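Local coordinates for peptidase M28 (Shewanella amazonensis SB2B, PDB 3IIB), which probably hydrolyses dipeptides or removes C-terminal residues from peptides, as a zinc-dependent family M28 peptidase, and is probably active as a homodimer, at residues Pro67-Val72 with Arg230-Ser235; Trp73-Ala78 with Asp259-Gly264; Val34-Ala39 with Glu263-Ile268; Tyr325-Ser330 with Pro375-Leu380; Ile99-Gln104 with Ile221-Gly226. One frame throughout, in Å; residues are numbered along the deposited sequence. Where two conformers were deposited one is given.

Contact 1 of 5, residues Pro67-Val72 with Arg230-Ser235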
# COMPACT_ATOMS: atom_id res chain seq x y z
N PRO A 67 11.80 -24.08 25.41
CA PRO A 67 12.38 -22.74 25.40
C PRO A 67 13.45 -22.48 24.32
O PRO A 67 14.21 -23.39 23.90
CB PRO A 67 12.99 -22.62 26.78
CG PRO A 67 13.42 -24.00 27.11
CD PRO A 67 12.32 -24.88 26.54
N VAL A 68 13.47 -21.24 23.88
CA VAL A 68 14.38 -20.76 22.86
C VAL A 68 14.91 -19.42 23.34
O VAL A 68 14.14 -18.52 23.64
CB VAL A 68 13.67 -20.59 21.50
CG1 VAL A 68 14.60 -19.93 20.45
CG2 VAL A 68 13.11 -21.93 21.04
N THR A 69 16.23 -19.27 23.36
CA THR A 69 16.83 -17.98 23.72
C THR A 69 16.68 -17.00 22.55
O THR A 69 16.99 -17.34 21.39
CB THR A 69 18.33 -18.14 24.06
OG1 THR A 69 18.47 -19.12 25.10
CG2 THR A 69 18.98 -16.76 24.47
N VAL A 70 16.19 -15.80 22.84
CA VAL A 70 16.00 -14.79 21.79
C VAL A 70 16.53 -13.41 22.22
O VAL A 70 16.39 -13.01 23.40
CB VAL A 70 14.51 -14.62 21.40
CG1 VAL A 70 13.93 -15.97 20.87
CG2 VAL A 70 13.71 -14.03 22.55
N PRO A 71 17.10 -12.66 21.26
CA PRO A 71 17.49 -11.29 21.51
C PRO A 71 16.28 -10.37 21.55
O PRO A 71 15.19 -10.72 21.10
CB PRO A 71 18.40 -10.94 20.33
CG PRO A 71 17.92 -11.81 19.24
CD PRO A 71 17.38 -13.07 19.87
N VAL A 72 16.50 -9.21 22.15
CA VAL A 72 15.45 -8.21 22.31
C VAL A 72 15.87 -6.91 21.68
O VAL A 72 16.84 -6.26 22.12
CB VAL A 72 15.09 -8.00 23.80
CG1 VAL A 72 14.00 -6.97 23.92
CG2 VAL A 72 14.63 -9.30 24.43
N ARG A 230 17.94 -4.70 24.26
CA ARG A 230 17.94 -5.21 25.63
C ARG A 230 18.67 -6.54 25.66
O ARG A 230 19.10 -7.02 24.62
CB ARG A 230 16.53 -5.38 26.12
CG ARG A 230 15.84 -4.05 26.32
CD ARG A 230 14.41 -4.25 26.73
NE ARG A 230 13.71 -2.98 26.87
CZ ARG A 230 12.41 -2.87 27.13
NH1 ARG A 230 11.64 -3.95 27.30
NH2 ARG A 230 11.87 -1.66 27.23
N GLY A 231 18.85 -7.09 26.86
CA GLY A 231 19.40 -8.42 27.01
C GLY A 231 18.45 -9.50 26.52
O GLY A 231 17.26 -9.26 26.33
N GLU A 232 19.00 -10.69 26.30
CA GLU A 232 18.26 -11.82 25.78
C GLU A 232 17.29 -12.32 26.82
O GLU A 232 17.49 -12.17 28.02
CB GLU A 232 19.19 -12.96 25.34
CG GLU A 232 20.07 -12.58 24.17
CD GLU A 232 21.15 -13.63 23.85
OE1 GLU A 232 21.61 -14.38 24.74
OE2 GLU A 232 21.54 -13.70 22.70
N THR A 233 16.28 -13.00 26.30
CA THR A 233 15.20 -13.56 27.10
C THR A 233 14.82 -14.92 26.46
O THR A 233 15.56 -15.46 25.59
CB THR A 233 14.00 -12.54 27.17
OG1 THR A 233 12.99 -12.99 28.11
CG2 THR A 233 13.37 -12.29 25.81
N THR A 234 13.68 -15.44 26.88
CA THR A 234 13.17 -16.76 26.46
C THR A 234 11.89 -16.59 25.65
O THR A 234 10.97 -15.90 26.07
CB THR A 234 12.85 -17.61 27.70
OG1 THR A 234 14.04 -17.71 28.52
CG2 THR A 234 12.35 -18.99 27.30
N SER A 235 11.85 -17.25 24.49
CA SER A 235 10.61 -17.49 23.75
C SER A 235 10.47 -19.02 23.76
O SER A 235 11.20 -19.73 24.47
CB SER A 235 10.70 -16.91 22.33
OG SER A 235 9.45 -17.00 21.64
O HOH W 1 19.31 -8.81 22.61
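Residues Pro67-Val72 and Arg230-Ser235 pair as antiparallel neighbours in the large mixed sheet, where the long strands 62-84 and 220-242 run side by side; the two short pieces lie at 143° to each other. Val68 and Ser235 form a hydrogen-bonded pair, with Ser235 N meeting Val68 O at 2.8 Å and Val68 N returning a bond to Ser235 O. Thr69 and Thr234 face each other as the non-hydrogen-bonded pair, and Val70 with Thr233 closes the next hydrogen-bonded one, Val70 N standing 2.8 Å from Thr233 O. Pro71 has no N-H to give, and past it the register slips by one residue near Gly231. Arg230 N still donates to Val72 O at 2.9 Å, and a water takes the N-H of Val72 while donating to Arg230 O.

One face of the pair carries Val68, Val70, Val72, Thr233 and Ser235. There Val70 CG2, set between its backbone N and carbonyl carbon (chi1 -59° for CG1), lies alongside Thr233 CG2 at 3.7 Å, while Val70 CG1 packs on Ser235 CB. Val68 and Val70 continue inward onto Ala301 and Ala302, and Val68 also reaches Leu308 and Thr312 of helix 308-316. Ser235 OG turns to Asp44 OD1, its hydrogen-bond partner outside the pair. On the other face Thr69 CG2 touches Glu232 OE1 at 3.6 Å. Thr233 CG2 serves two valines at once, since besides Val70 it meets Val72 CG2 at 3.5 Å, and that same Val72 methyl presses against Gly231 O at 3.2 Å.

Contact 2 of 5, residues Trp73-Ala78 with Asp259-Gly264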
# COMPACT_ATOMS: atom_id res chain seq x y z
N TRP A 73 15.13 -6.54 20.63
CA TRP A 73 15.32 -5.28 19.94
C TRP A 73 13.95 -4.62 19.80
O TRP A 73 12.98 -5.25 19.40
CB TRP A 73 15.93 -5.53 18.55
CG TRP A 73 16.12 -4.31 17.70
CD1 TRP A 73 17.19 -3.45 17.70
CD2 TRP A 73 15.25 -3.85 16.66
NE1 TRP A 73 17.02 -2.47 16.76
CE2 TRP A 73 15.83 -2.69 16.10
CE3 TRP A 73 14.02 -4.28 16.16
CZ2 TRP A 73 15.22 -1.95 15.06
CZ3 TRP A 73 13.43 -3.54 15.12
CH2 TRP A 73 14.04 -2.40 14.59
N ARG A 74 13.92 -3.33 20.12
CA ARG A 74 12.69 -2.51 20.09
C ARG A 74 12.87 -1.39 19.07
O ARG A 74 13.86 -0.66 19.11
CB ARG A 74 12.38 -1.95 21.47
CG ARG A 74 12.20 -3.05 22.56
N ARG A 75 11.88 -1.26 18.19
CA ARG A 75 11.82 -0.29 17.16
C ARG A 75 11.23 1.00 17.75
O ARG A 75 10.19 0.97 18.42
CB ARG A 75 10.88 -0.79 16.07
CG ARG A 75 10.78 0.10 14.85
CD ARG A 75 9.69 -0.44 13.90
NE ARG A 75 9.96 -1.81 13.49
CZ ARG A 75 10.87 -2.19 12.58
NH1 ARG A 75 11.56 -1.28 11.93
NH2 ARG A 75 11.07 -3.48 12.30
N GLY A 76 11.89 2.10 17.51
CA GLY A 76 11.33 3.39 17.90
C GLY A 76 10.86 4.12 16.65
O GLY A 76 10.33 3.51 15.70
N ILE A 77 11.09 5.42 16.66
CA ILE A 77 10.71 6.30 15.56
C ILE A 77 11.52 6.03 14.29
O ILE A 77 12.67 5.59 14.34
CB ILE A 77 10.86 7.80 16.02
CG1 ILE A 77 10.05 8.75 15.12
CG2 ILE A 77 12.31 8.23 16.06
CD1 ILE A 77 10.37 10.22 15.36
N ALA A 78 10.92 6.28 13.14
CA ALA A 78 11.62 6.22 11.86
C ALA A 78 11.09 7.40 11.05
O ALA A 78 9.91 7.46 10.73
CB ALA A 78 11.36 4.90 11.15
N ASP A 259 6.48 -16.47 15.06
CA ASP A 259 6.88 -15.08 15.21
C ASP A 259 6.68 -14.31 13.89
O ASP A 259 6.49 -14.92 12.82
CB ASP A 259 8.32 -14.98 15.68
CG ASP A 259 9.35 -15.45 14.61
OD1 ASP A 259 9.16 -16.57 14.05
OD2 ASP A 259 10.34 -14.73 14.33
N SER A 260 6.80 -12.99 13.96
CA SER A 260 6.66 -12.15 12.78
C SER A 260 7.43 -10.90 12.99
O SER A 260 7.97 -10.68 14.08
CB SER A 260 5.19 -11.76 12.52
OG SER A 260 4.64 -10.83 13.47
N TRP A 261 7.50 -10.08 11.94
CA TRP A 261 7.88 -8.65 12.12
C TRP A 261 6.70 -7.86 12.71
O TRP A 261 5.56 -8.39 12.87
CB TRP A 261 8.48 -8.05 10.84
CG TRP A 261 9.88 -8.60 10.68
CD1 TRP A 261 10.24 -9.66 9.94
CD2 TRP A 261 11.02 -8.25 11.47
NE1 TRP A 261 11.58 -9.95 10.11
CE2 TRP A 261 12.08 -9.10 11.07
CE3 TRP A 261 11.26 -7.29 12.48
CZ2 TRP A 261 13.35 -9.02 11.63
CZ3 TRP A 261 12.52 -7.20 13.02
CH2 TRP A 261 13.56 -8.05 12.61
N ASP A 262 7.00 -6.61 13.07
CA ASP A 262 6.20 -5.93 14.06
C ASP A 262 5.26 -4.87 13.53
O ASP A 262 4.51 -4.30 14.33
CB ASP A 262 7.11 -5.31 15.16
CG ASP A 262 8.26 -4.51 14.63
OD1 ASP A 262 8.87 -4.85 13.57
OD2 ASP A 262 8.63 -3.51 15.28
N GLU A 263 5.32 -4.56 12.23
CA GLU A 263 4.57 -3.42 11.68
C GLU A 263 3.27 -3.76 10.96
O GLU A 263 2.42 -2.87 10.77
CB GLU A 263 5.47 -2.56 10.77
CG GLU A 263 6.76 -2.11 11.49
CD GLU A 263 7.38 -0.90 10.84
OE1 GLU A 263 7.84 -1.05 9.71
OE2 GLU A 263 7.42 0.20 11.46
N GLY A 264 3.11 -5.03 10.54
CA GLY A 264 1.82 -5.56 10.04
C GLY A 264 1.13 -6.38 11.12
O GLY A 264 1.22 -6.07 12.32
O HOH W 2 9.82 -3.29 17.94
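Charge pairing dominates this contact: Arg75 grips Asp262 side-on. Arg75 NE lies 2.8 Å from Asp262 OD2 and Arg75 NH2 2.9 Å from Asp262 OD1, the latter through the syn lone pair; both oxygens stay near the guanidinium plane, although the two flat groups are turned 33° apart. The bend of the arginine chain at chi3 (-58°) swings the nitrogens round to face the aspartate. A water adds a third link, accepting from Arg75 N and donating to Asp262 OD2.

Both faces of the guanidinium are covered, in different ways. The indole edge of Trp73 comes down over the centre of one, with Trp73 CH2 3.7 Å above the plane of Arg75. Over the opposite face lies the stacked carboxylate of Glu263, its plane turned by 24°; Glu263 OE2 is 3.8 Å from Arg75 NE, a long charge pairing at which no N-H points, while OE1 bonds to Thr93 OG1. Trp261 CE3 lies at the guanidinium edge, 3.8 Å from Arg75 NH2, which also bonds to Thr184 OG1, as NH1 does to Ala94 O. Thus enclosed, the group has little liberty to rotate.

Apolar contact is thinner: Trp73 CZ3 and Trp261 CZ3 approach to 4.3 Å. Trp261 in turn packs edge-to-face on His402, a zinc ligand, and its side chain comes within about 4 Å of a zinc ion.

Strand 62-84, bordered by strands 88-94 and 220-242, is thus tied to the loop between strand 247-257 and helix 267-285, whose Glu263 O also accepts a bond from Arg180 of the second subunit.

Contact 3 of 5, residues Val34-Ala39 with Glu263-Ile268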
# COMPACT_ATOMS: atom_id res chain seq x y z
N VAL A 34 -3.74 -11.50 18.68
CA VAL A 34 -2.34 -11.23 18.94
C VAL A 34 -1.85 -10.10 18.09
O VAL A 34 -1.31 -9.14 18.64
CB VAL A 34 -1.47 -12.49 18.71
CG1 VAL A 34 -0.01 -12.27 19.14
CG2 VAL A 34 -2.07 -13.68 19.46
N GLY A 35 -1.96 -10.21 16.77
CA GLY A 35 -1.36 -9.24 15.88
C GLY A 35 0.13 -9.50 15.68
O GLY A 35 0.59 -10.64 15.79
N PRO A 36 0.91 -8.43 15.39
CA PRO A 36 2.33 -8.64 15.14
C PRO A 36 2.98 -9.22 16.37
O PRO A 36 2.60 -8.85 17.48
CB PRO A 36 2.86 -7.23 14.86
CG PRO A 36 1.88 -6.33 15.46
CD PRO A 36 0.54 -7.00 15.39
N ARG A 37 3.95 -10.11 16.20
CA ARG A 37 4.57 -10.80 17.36
C ARG A 37 6.08 -10.98 17.12
O ARG A 37 6.61 -12.07 16.85
CB ARG A 37 3.85 -12.14 17.62
CG ARG A 37 3.65 -12.94 16.39
CD ARG A 37 2.28 -13.49 16.18
NE ARG A 37 2.27 -14.15 14.88
CZ ARG A 37 1.68 -13.69 13.79
NH1 ARG A 37 0.93 -12.59 13.81
NH2 ARG A 37 1.85 -14.35 12.65
N LEU A 38 6.80 -9.84 17.22
CA LEU A 38 8.26 -9.87 17.10
C LEU A 38 8.83 -10.64 18.27
O LEU A 38 8.44 -10.40 19.44
CB LEU A 38 8.77 -8.44 17.16
CG LEU A 38 10.27 -8.24 17.11
CD1 LEU A 38 10.86 -8.80 15.81
CD2 LEU A 38 10.51 -6.73 17.26
N ALA A 39 9.76 -11.54 17.98
CA ALA A 39 10.41 -12.30 19.04
C ALA A 39 11.02 -11.32 20.04
O ALA A 39 11.61 -10.30 19.64
CB ALA A 39 11.51 -13.23 18.46
N GLU A 263 5.32 -4.56 12.23
CA GLU A 263 4.57 -3.42 11.68
C GLU A 263 3.27 -3.76 10.96
O GLU A 263 2.42 -2.87 10.77
CB GLU A 263 5.47 -2.56 10.77
CG GLU A 263 6.76 -2.11 11.49
CD GLU A 263 7.38 -0.90 10.84
OE1 GLU A 263 7.84 -1.05 9.71
OE2 GLU A 263 7.42 0.20 11.46
N GLY A 264 3.11 -5.03 10.54
CA GLY A 264 1.82 -5.56 10.04
C GLY A 264 1.13 -6.38 11.12
O GLY A 264 1.22 -6.07 12.32
N THR A 265 0.43 -7.44 10.71
CA THR A 265 -0.07 -8.39 11.68
C THR A 265 0.48 -9.80 11.42
O THR A 265 -0.10 -10.77 11.86
CB THR A 265 -1.63 -8.44 11.69
OG1 THR A 265 -2.07 -8.84 10.38
CG2 THR A 265 -2.22 -7.08 12.07
N GLY A 266 1.54 -9.91 10.63
CA GLY A 266 2.14 -11.19 10.35
C GLY A 266 1.18 -12.18 9.74
O GLY A 266 1.25 -13.37 10.04
N ALA A 267 0.30 -11.70 8.87
CA ALA A 267 -0.71 -12.57 8.32
C ALA A 267 -0.11 -13.57 7.34
O ALA A 267 -0.37 -14.77 7.47
CB ALA A 267 -1.86 -11.76 7.63
N ILE A 268 0.65 -13.14 6.35
CA ILE A 268 1.15 -14.13 5.42
C ILE A 268 2.50 -14.66 5.86
O ILE A 268 2.90 -15.77 5.48
CB ILE A 268 1.14 -13.61 3.94
CG1 ILE A 268 2.24 -12.60 3.72
CG2 ILE A 268 -0.27 -13.05 3.56
CD1 ILE A 268 2.33 -12.08 2.29
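Two irregular backbones pass at close quarters here, with Pro36 and Thr265 only 4.2 Å apart at their CA atoms, and no backbone-to-backbone hydrogen bond joins them. Instead the arginine beside the proline reaches across. Arg37 NH1 donates to Thr265 O at 2.9 Å and Arg37 NH2 to Gly266 O at 2.9 Å, so adjacent carbonyls are met along one edge of the guanidinium, close to its plane. The first acceptor is approached from above its carbonyl plane, the second with a milder tilt. Arg37 NH1 also turns back to its own segment, 2.8 Å from Gly35 O, and NE bonds to Leu258 O. Four bonds therefore fix the group's rotation. Its chain gets there by a folded path, CG lying between the backbone N and the carbonyl carbon (chi1 47°) and chi2 far from a staggered value (-132°).

Gly266 is the N-cap of helix 267-285, which carries Asp269, a ligand of both zinc ions, in its first turn; Arg37 thus holds the lead-in to that helix from the loop between helices 22-33 and 42-57. A side chain at Gly266 would run into Arg37 NH2, and the residue's positive phi also suits glycine. A leucine in place of Arg37 would probably leave the buried carbonyl oxygens of Gly35, Thr265 and Gly266 without these donors and let the turn before the helix shift.

Beside this, the Pro36 ring leans on Gly264 O, with its CG at 3.2 Å. Gln88 of the second subunit packs on both Pro36 and Thr265.

Contact 4 of 5, residues Tyr325-Ser330 with Pro375-Leu380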
# COMPACT_ATOMS: atom_id res chain seq x y z
N TYR A 325 10.74 -39.11 10.70
CA TYR A 325 10.57 -39.75 9.41
C TYR A 325 10.80 -38.74 8.28
O TYR A 325 11.57 -38.99 7.35
CB TYR A 325 9.18 -40.37 9.35
CG TYR A 325 8.91 -41.13 8.07
CD1 TYR A 325 9.64 -42.28 7.74
CD2 TYR A 325 7.89 -40.73 7.23
CE1 TYR A 325 9.36 -42.97 6.55
CE2 TYR A 325 7.63 -41.42 6.02
CZ TYR A 325 8.34 -42.53 5.73
OH TYR A 325 8.06 -43.16 4.54
N ILE A 326 10.13 -37.59 8.37
CA ILE A 326 10.24 -36.52 7.39
C ILE A 326 9.78 -35.26 8.05
O ILE A 326 8.95 -35.31 8.97
CB ILE A 326 9.43 -36.82 6.12
CG1 ILE A 326 9.81 -35.84 4.99
CG2 ILE A 326 7.92 -36.75 6.42
CD1 ILE A 326 9.55 -36.42 3.56
N ALA A 327 10.32 -34.14 7.61
CA ALA A 327 9.93 -32.82 8.09
C ALA A 327 9.61 -31.87 6.93
O ALA A 327 10.26 -31.96 5.91
CB ALA A 327 11.07 -32.22 8.93
N ALA A 328 8.65 -30.96 7.12
CA ALA A 328 8.27 -29.94 6.13
C ALA A 328 7.73 -28.72 6.84
O ALA A 328 7.23 -28.83 7.96
CB ALA A 328 7.24 -30.45 5.10
N GLU A 329 7.88 -27.57 6.21
CA GLU A 329 7.43 -26.30 6.79
C GLU A 329 6.72 -25.43 5.75
O GLU A 329 7.21 -25.27 4.63
CB GLU A 329 8.58 -25.52 7.38
CG GLU A 329 8.14 -24.16 7.88
CD GLU A 329 9.22 -23.39 8.65
OE1 GLU A 329 10.34 -23.30 8.12
OE2 GLU A 329 8.91 -22.89 9.77
N SER A 330 5.60 -24.86 6.16
CA SER A 330 4.86 -23.86 5.37
C SER A 330 5.33 -22.47 5.81
O SER A 330 5.02 -22.02 6.93
CB SER A 330 3.38 -23.99 5.59
OG SER A 330 2.61 -23.11 4.75
N PRO A 375 12.64 -22.91 5.97
CA PRO A 375 13.70 -22.35 6.77
C PRO A 375 13.99 -23.08 8.07
O PRO A 375 15.14 -23.44 8.34
CB PRO A 375 13.22 -20.92 7.04
CG PRO A 375 12.25 -20.64 6.03
CD PRO A 375 11.70 -21.89 5.48
N ASP A 376 12.96 -23.30 8.88
CA ASP A 376 13.17 -23.91 10.20
C ASP A 376 13.54 -25.40 10.20
O ASP A 376 13.98 -25.92 11.23
CB ASP A 376 11.93 -23.70 11.04
CG ASP A 376 11.67 -22.24 11.32
OD1 ASP A 376 12.61 -21.61 11.83
OD2 ASP A 376 10.56 -21.73 11.01
N VAL A 377 13.34 -26.07 9.07
CA VAL A 377 13.77 -27.47 8.94
C VAL A 377 14.97 -27.64 8.01
O VAL A 377 15.41 -28.77 7.73
CB VAL A 377 12.59 -28.38 8.48
CG1 VAL A 377 11.46 -28.26 9.47
CG2 VAL A 377 12.14 -28.04 7.05
N SER A 378 15.53 -26.52 7.55
CA SER A 378 16.54 -26.55 6.50
C SER A 378 17.87 -27.09 7.03
O SER A 378 18.73 -27.44 6.22
CB SER A 378 16.75 -25.16 5.89
OG SER A 378 17.26 -24.23 6.83
N MSE A 379 18.03 -27.17 8.36
CA MSE A 379 19.27 -27.69 8.95
C MSE A 379 19.20 -29.19 9.18
O MSE A 379 20.17 -29.85 9.56
CB MSE A 379 19.64 -26.92 10.24
CG MSE A 379 18.84 -27.27 11.45
SE MSE A 379 17.01 -26.73 11.34
CE MSE A 379 17.26 -24.83 11.21
N LEU A 380 18.03 -29.77 8.94
CA LEU A 380 17.80 -31.12 9.34
C LEU A 380 18.35 -32.19 8.37
O LEU A 380 18.82 -33.22 8.82
CB LEU A 380 16.29 -31.36 9.66
CG LEU A 380 15.65 -30.48 10.74
CD1 LEU A 380 14.19 -30.92 10.93
CD2 LEU A 380 16.44 -30.54 12.06
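Strand residues Ala327-Glu329 pass alongside a short 3-10 segment, Pro375-Val377, that continues into a type I turn from Val377 to Leu380; Ala327 and Val377 come nearest, 6.6 Å between CA atoms, and no bond links the two backbones directly. Glu329 bridges them with its side chain. Extended from a CG that stands anti to the backbone N (chi1 176°), it carries its carboxylate to the start of the 3-10 segment, where Glu329 OE1 accepts from Asp376 N at 2.7 Å and 157°. The N-H arrives on the syn side of that oxygen, 24° out of the carboxylate plane. The same Glu329 OE1 touches Pro375 CD at 3.3 Å, so the proline ring lies against it. The two carboxylates also come close, but the modelled separation of Glu329 OE2 and Asp376 OD2 is doubtful.

Apolar packing follows the strand back from there. Ala327 CB is met by two side chains of the loop, Val377 CG1 at 4.0 Å and Leu380 CD1 at 3.9 Å. Tyr300 of strand 293-300 borders Glu329, Asp376 and Val377. Within the loop, Pro375 O takes both the N-H and the hydroxyl of Ser378, the OG at 2.7 Å, which ties down the 3-10 segment; the type I turn is closed by Leu380 N on Val377 O.

Asp376 also packs on Glu303 and lies about 4 Å from the side chain of His257. Strand 324-329, parallel to 247-257, leads directly into the zinc ligand Asp331, an arrangement typical of zinc exopeptidases, whose metal ligands gather at the carboxyl ends of parallel strands.

Contact 5 of 5, residues Ile99-Gln104 with Ile221-Gly226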
# COMPACT_ATOMS: atom_id res chain seq x y z
N ILE A 99 20.96 -0.06 14.93
CA ILE A 99 21.17 0.91 15.97
C ILE A 99 20.40 2.19 15.62
O ILE A 99 20.01 2.41 14.48
CB ILE A 99 22.70 1.24 16.16
CG1 ILE A 99 23.31 1.89 14.91
CG2 ILE A 99 23.48 -0.05 16.51
CD1 ILE A 99 24.66 2.63 15.19
N ALA A 100 20.22 3.03 16.62
CA ALA A 100 19.59 4.33 16.46
C ALA A 100 20.58 5.26 15.78
O ALA A 100 21.81 5.07 15.88
CB ALA A 100 19.16 4.93 17.84
N THR A 101 20.05 6.30 15.15
CA THR A 101 20.87 7.42 14.61
C THR A 101 21.37 8.25 15.76
O THR A 101 20.78 8.18 16.83
CB THR A 101 20.07 8.26 13.65
OG1 THR A 101 18.81 8.58 14.26
CG2 THR A 101 19.83 7.48 12.33
N PRO A 102 22.47 9.02 15.56
CA PRO A 102 23.02 9.90 16.57
C PRO A 102 21.99 10.85 17.15
O PRO A 102 21.06 11.25 16.47
CB PRO A 102 24.07 10.71 15.81
CG PRO A 102 24.42 9.93 14.66
CD PRO A 102 23.24 9.10 14.30
N ALA A 103 22.16 11.19 18.43
CA ALA A 103 21.32 12.18 19.10
C ALA A 103 21.39 13.51 18.35
O ALA A 103 20.36 14.15 18.13
CB ALA A 103 21.76 12.35 20.57
N GLN A 104 22.60 13.89 17.92
CA GLN A 104 22.83 15.11 17.12
C GLN A 104 22.03 15.12 15.81
O GLN A 104 21.80 16.18 15.22
CB GLN A 104 24.31 15.25 16.79
N ILE A 221 20.00 13.47 2.35
CA ILE A 221 18.84 13.04 3.13
C ILE A 221 19.05 13.33 4.61
O ILE A 221 20.18 13.52 5.06
CB ILE A 221 18.48 11.54 2.89
CG1 ILE A 221 19.51 10.58 3.50
CG2 ILE A 221 18.31 11.27 1.38
CD1 ILE A 221 19.02 9.12 3.49
N SER A 222 17.94 13.39 5.33
CA SER A 222 17.89 13.31 6.78
C SER A 222 17.35 11.94 7.18
O SER A 222 16.40 11.46 6.54
CB SER A 222 16.95 14.37 7.34
OG SER A 222 16.88 14.28 8.76
N LEU A 223 17.95 11.29 8.18
CA LEU A 223 17.50 9.99 8.66
C LEU A 223 17.51 9.97 10.19
O LEU A 223 18.52 10.31 10.84
CB LEU A 223 18.41 8.87 8.16
CG LEU A 223 18.08 7.43 8.55
CD1 LEU A 223 16.73 6.92 8.00
CD2 LEU A 223 19.23 6.52 8.06
N GLU A 224 16.38 9.56 10.75
CA GLU A 224 16.21 9.47 12.19
C GLU A 224 15.64 8.11 12.46
O GLU A 224 14.60 7.77 11.89
CB GLU A 224 15.24 10.53 12.69
CG GLU A 224 15.07 10.47 14.19
CD GLU A 224 14.25 11.60 14.76
OE1 GLU A 224 13.69 12.42 13.98
OE2 GLU A 224 14.21 11.67 16.01
N LEU A 225 16.34 7.33 13.30
CA LEU A 225 15.90 6.03 13.74
C LEU A 225 16.06 5.92 15.24
O LEU A 225 17.12 6.21 15.80
CB LEU A 225 16.67 4.88 13.09
CG LEU A 225 16.64 4.81 11.56
CD1 LEU A 225 17.65 3.74 11.10
CD2 LEU A 225 15.22 4.56 10.97
N GLY A 226 14.97 5.52 15.88
CA GLY A 226 14.99 5.26 17.30
C GLY A 226 14.95 3.74 17.35
O GLY A 226 14.27 3.08 16.55
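Thr101 and Leu225 bury the most surface here and are joined by two hydrogen bonds. Thr101 N donates to Leu225 O at 3.0 Å, and Leu225 N returns to Thr101 OG1 at 2.9 Å, nearly straight at 172°. The hydroxyl, rather than a backbone carbonyl, completes the pair: placed between the backbone N and the carbonyl carbon (chi1 49°), OG1 is carried up to the strand.

The threonine methyl settles over the strand beside it, with Thr101 CG2 3.5 Å from Leu223 O and 4.2 Å from Leu225 CB. Ala100, third in buried area, sets its CB against Leu225 O at 3.2 Å, so that oxygen is touched by a methyl as well as by an N-H. A valine in place of Thr101 would probably leave the N-H of Leu225 without its acceptor and the strand held to this loop by one bond fewer.

Leu223 pairs with Leu106 of strand 106-113, while Glu224 and Gly226 bond to strand 62-84 on the other side. With one bond given and one accepted, the loop before strand 106-113 takes over that strand's role at Leu225: the polar backbone is satisfied by mimicry of a strand, one side-chain oxygen standing in for a carbonyl.

In the fold
Contacts 1, 2 and 5 are strung along strands 62-84 and 220-242: contact 2 takes up strand 62-84 where contact 1 leaves it, and contact 5 adjoins on 220-242, with Gly76 N 2.7 Å from Gly226 O joining contacts 2 and 5. Contacts 2 and 3, centres 9 Å apart, share Glu263 and Gly264, meet through Ser260 OG and Arg37 N at 2.9 Å, and both touch the second subunit. They lie on the same side of the chain's centre and contact 4 on the opposite side, yet the side chains of Trp261 (contact 2) and Pro375 (contact 4) come within about 4 and 6 Å of a zinc ion. Contact 5 lies away from the metal site.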